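Cel44C (Paenibacillus polymyxa, PDB 2YIH) hydrolyses the beta-1,4-glucan backbone of xyloglucan, and probably of cellulose, through a glycoside hydrolase family 44 catalytic module. Local coordinates at residues R309-R314 and D429-S434. The protein carries 8 engineered substitutions. Numbering follows the deposited sequence.
Sequences RMQAPR and DIVNSS
Gln311 and Val431 make the polar link of this contact. The amide nitrogen Gln311 NE2 donates to the backbone oxygen Val431 O at 2.9 Å. The bond is nearly straight, with an N-H...O angle of 166°, and the oxygen lies close to the plane of the Gln311 amide. A bend at chi2 (-53°) brings the amide round to this carbonyl. The other end of the same amide is also held: Arg314 NH1 donates to Gln311 OE1 at 3.0 Å, in the plane of the guanidinium. With both ends bonded, the orientation of the amide is fixed. Arg314 has its charge partner in Asp318, which forms a salt bridge with NE.

Aliphatic groups pack against the polar ends beside these bonds. The side chain of Ile430 meets that of Arg314 at about a right angle. Its CG1 lies over one face of the guanidinium, offset toward the rim, and Ile430 CD1 comes to 3.6 Å from Arg314 NH2. Val431 splits its branches between two partners. Val431 CG1 is 3.9 Å from Gln311 NE2, and Val431 CG2 is 3.9 Å from Arg314 NH1.

The contact joins the two domains of the chain. Residues 309-314 lie on helix 303-311 of the TIM-barrel domain and the chain that follows it. Residues 429-432 lie in the turn between the antiparallel strands 421-427 and 433-439 of the beta domain, and Ser433 and Ser434 begin the second of them. The glycan and calcium sites lie elsewhere.

Asp429 shapes this turn from within. Asp429 OD1 accepts from Val431 N, giving an Asx turn, and from Asn432 N at 3.0 Å. Asp429 OD2 takes Asn432 ND2 at 2.9 Å through the syn lone pair, and Lys8 forms a salt bridge to the same oxygen. Ser433 N and Ser433 OG reach Asp429 O from opposite faces of its plane.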
ATOM      1  N   ARG A 309       9.588  13.122  10.612  1.00  9.93           N
ATOM      2  CA  ARG A 309       8.676  11.997  10.329  1.00 10.17           C
ATOM      3  C   ARG A 309       7.245  12.520  10.271  1.00  9.89           C
ATOM      4  O   ARG A 309       6.477  12.157   9.373  1.00  9.39           O
ATOM      5  CB  ARG A 309       8.800  10.914  11.422  1.00  9.90           C
ATOM      6  CG  ARG A 309       7.812   9.730  11.289  1.00 10.26           C
ATOM      7  CD  ARG A 309       8.175   8.570  12.253  1.00  9.84           C
ATOM      8  NE  ARG A 309       9.529   8.065  11.994  1.00  9.91           N
ATOM      9  CZ  ARG A 309      10.612   8.252  12.768  1.00  9.97           C
ATOM     10  NH1 ARG A 309      10.529   8.873  13.961  1.00 10.19           N
ATOM     11  NH2 ARG A 309      11.798   7.807  12.341  1.00 10.20           N
ATOM     12  N   MET A 310       6.881  13.420  11.188  1.00 10.03           N
ATOM     13  CA  MET A 310       5.492  13.909  11.186  1.00 10.04           C
ATOM     14  C   MET A 310       5.161  14.903  10.066  1.00 10.08           C
ATOM     15  O   MET A 310       3.978  15.055   9.718  1.00 10.74           O
ATOM     16  CB  MET A 310       5.138  14.528  12.546  1.00 10.51           C
ATOM     17  CG  MET A 310       5.214  13.466  13.673  1.00 10.36           C
ATOM     18  SD  MET A 310       4.713  14.109  15.301  1.00 10.71           S
ATOM     19  CE  MET A 310       6.219  14.979  15.694  1.00 10.36           C
ATOM     20  N   GLN A 311       6.181  15.600   9.542  1.00 10.46           N
ATOM     21  CA  GLN A 311       6.003  16.520   8.414  1.00 10.18           C
ATOM     22  C   GLN A 311       6.049  15.786   7.082  1.00  9.76           C
ATOM     23  O   GLN A 311       5.416  16.219   6.132  1.00 10.27           O
ATOM     24  CB  GLN A 311       7.089  17.609   8.399  1.00 11.05           C
ATOM     25  CG  GLN A 311       7.024  18.556   9.620  1.00 11.36           C
ATOM     26  CD  GLN A 311       5.625  19.186   9.813  1.00 12.08           C
ATOM     27  OE1 GLN A 311       4.940  19.589   8.842  1.00 13.17           O
ATOM     28  NE2 GLN A 311       5.199  19.264  11.054  1.00 12.25           N
ATOM     29  N   ALA A 312       6.771  14.671   7.028  1.00  9.44           N
ATOM     30  CA  ALA A 312       6.965  13.941   5.760  1.00  8.64           C
ATOM     31  C   ALA A 312       5.694  13.609   4.942  1.00  8.60           C
ATOM     32  O   ALA A 312       5.751  13.573   3.698  1.00  8.58           O
ATOM     33  CB  ALA A 312       7.797  12.657   6.008  1.00  8.80           C
ATOM     34  N   PRO A 313       4.556  13.334   5.609  1.00  8.55           N
ATOM     35  CA  PRO A 313       3.369  13.104   4.804  1.00  8.09           C
ATOM     36  C   PRO A 313       3.025  14.266   3.866  1.00  8.34           C
ATOM     37  O   PRO A 313       2.317  14.048   2.897  1.00  8.58           O
ATOM     38  CB  PRO A 313       2.277  12.911   5.866  1.00  8.44           C
ATOM     39  CG  PRO A 313       3.053  12.231   7.010  1.00  8.26           C
ATOM     40  CD  PRO A 313       4.293  13.066   7.044  1.00  8.62           C
ATOM     41  N   ARG A 314       3.492  15.476   4.155  1.00  8.40           N
ATOM     42  CA  ARG A 314       3.213  16.616   3.267  1.00  9.10           C
ATOM     43  C   ARG A 314       3.843  16.449   1.854  1.00  9.41           C
ATOM     44  O   ARG A 314       3.356  17.023   0.879  1.00  9.14           O
ATOM     45  CB  ARG A 314       3.648  17.926   3.905  1.00  9.75           C
ATOM     46  CG  ARG A 314       2.727  18.303   5.077  1.00 10.02           C
ATOM     47  CD  ARG A 314       3.343  19.384   5.939  1.00 10.87           C
ATOM     48  NE  ARG A 314       3.491  20.626   5.174  1.00 12.20           N
ATOM     49  CZ  ARG A 314       4.226  21.682   5.539  1.00 13.62           C
ATOM     50  NH1 ARG A 314       4.936  21.671   6.672  1.00 13.88           N
ATOM     51  NH2 ARG A 314       4.298  22.751   4.723  1.00 13.29           N
ATOM     52  N   ASP A 429      -3.166  26.166  10.495  1.00 13.89           N
ATOM     53  CA  ASP A 429      -1.759  25.877  10.744  1.00 14.23           C
ATOM     54  C   ASP A 429      -1.388  24.471  10.275  1.00 13.95           C
ATOM     55  O   ASP A 429      -1.537  23.493  11.016  1.00 13.71           O
ATOM     56  CB  ASP A 429      -1.435  26.059  12.232  1.00 14.95           C
ATOM     57  CG  ASP A 429       0.035  25.788  12.572  1.00 15.78           C
ATOM     58  OD1 ASP A 429       0.829  25.302  11.712  1.00 14.99           O
ATOM     59  OD2 ASP A 429       0.396  26.071  13.743  1.00 16.10           O
ATOM     60  N   ILE A 430      -0.892  24.375   9.051  1.00 14.32           N
ATOM     61  CA  ILE A 430      -0.636  23.054   8.466  1.00 14.75           C
ATOM     62  C   ILE A 430       0.655  22.425   8.950  1.00 14.33           C
ATOM     63  O   ILE A 430       0.921  21.263   8.642  1.00 13.08           O
ATOM     64  CB  ILE A 430      -0.661  23.064   6.924  1.00 15.80           C
ATOM     65  CG1 ILE A 430       0.529  23.838   6.357  1.00 17.25           C
ATOM     66  CG2 ILE A 430      -1.999  23.597   6.416  1.00 15.54           C
ATOM     67  CD1 ILE A 430       0.750  23.562   4.857  1.00 19.88           C
ATOM     68  N   VAL A 431       1.444  23.174   9.721  1.00 13.61           N
ATOM     69  CA  VAL A 431       2.703  22.636  10.265  1.00 14.28           C
ATOM     70  C   VAL A 431       2.427  21.890  11.579  1.00 13.87           C
ATOM     71  O   VAL A 431       2.871  20.735  11.804  1.00 14.20           O
ATOM     72  CB  VAL A 431       3.760  23.762  10.486  1.00 15.11           C
ATOM     73  CG1 VAL A 431       5.032  23.156  11.066  1.00 16.15           C
ATOM     74  CG2 VAL A 431       4.082  24.482   9.172  1.00 15.73           C
ATOM     75  N   ASN A 432       1.768  22.577  12.507  1.00 13.19           N
ATOM     76  CA  ASN A 432       1.518  22.002  13.808  1.00 13.26           C
ATOM     77  C   ASN A 432       0.296  21.118  13.881  1.00 11.98           C
ATOM     78  O   ASN A 432       0.169  20.353  14.829  1.00 11.74           O
ATOM     79  CB  ASN A 432       1.429  23.112  14.880  1.00 13.65           C
ATOM     80  CG  ASN A 432       2.768  23.744  15.116  1.00 15.66           C
ATOM     81  OD1 ASN A 432       3.722  23.043  15.476  1.00 15.94           O
ATOM     82  ND2 ASN A 432       2.898  25.034  14.774  1.00 16.44           N
ATOM     83  N   SER A 433      -0.601  21.207  12.891  1.00 11.41           N
ATOM     84  CA  SER A 433      -1.811  20.365  12.933  1.00 10.55           C
ATOM     85  C   SER A 433      -2.064  19.714  11.576  1.00 10.15           C
ATOM     86  O   SER A 433      -1.557  20.179  10.545  1.00 10.36           O
ATOM     87  CB  SER A 433      -3.054  21.177  13.317  1.00 10.97           C
ATOM     88  OG  SER A 433      -3.464  22.029  12.231  1.00 12.04           O
ATOM     89  N   SER A 434      -2.857  18.646  11.601  1.00 10.08           N
ATOM     90  CA  SER A 434      -3.509  18.148  10.396  1.00  9.93           C
ATOM     91  C   SER A 434      -4.909  17.722  10.795  1.00  9.57           C
ATOM     92  O   SER A 434      -5.168  17.393  11.966  1.00  9.23           O
ATOM     93  CB  SER A 434      -2.758  16.937   9.840  1.00 10.07           C
ATOM     94  OG  SER A 434      -1.498  17.352   9.345  1.00 11.40           O
TER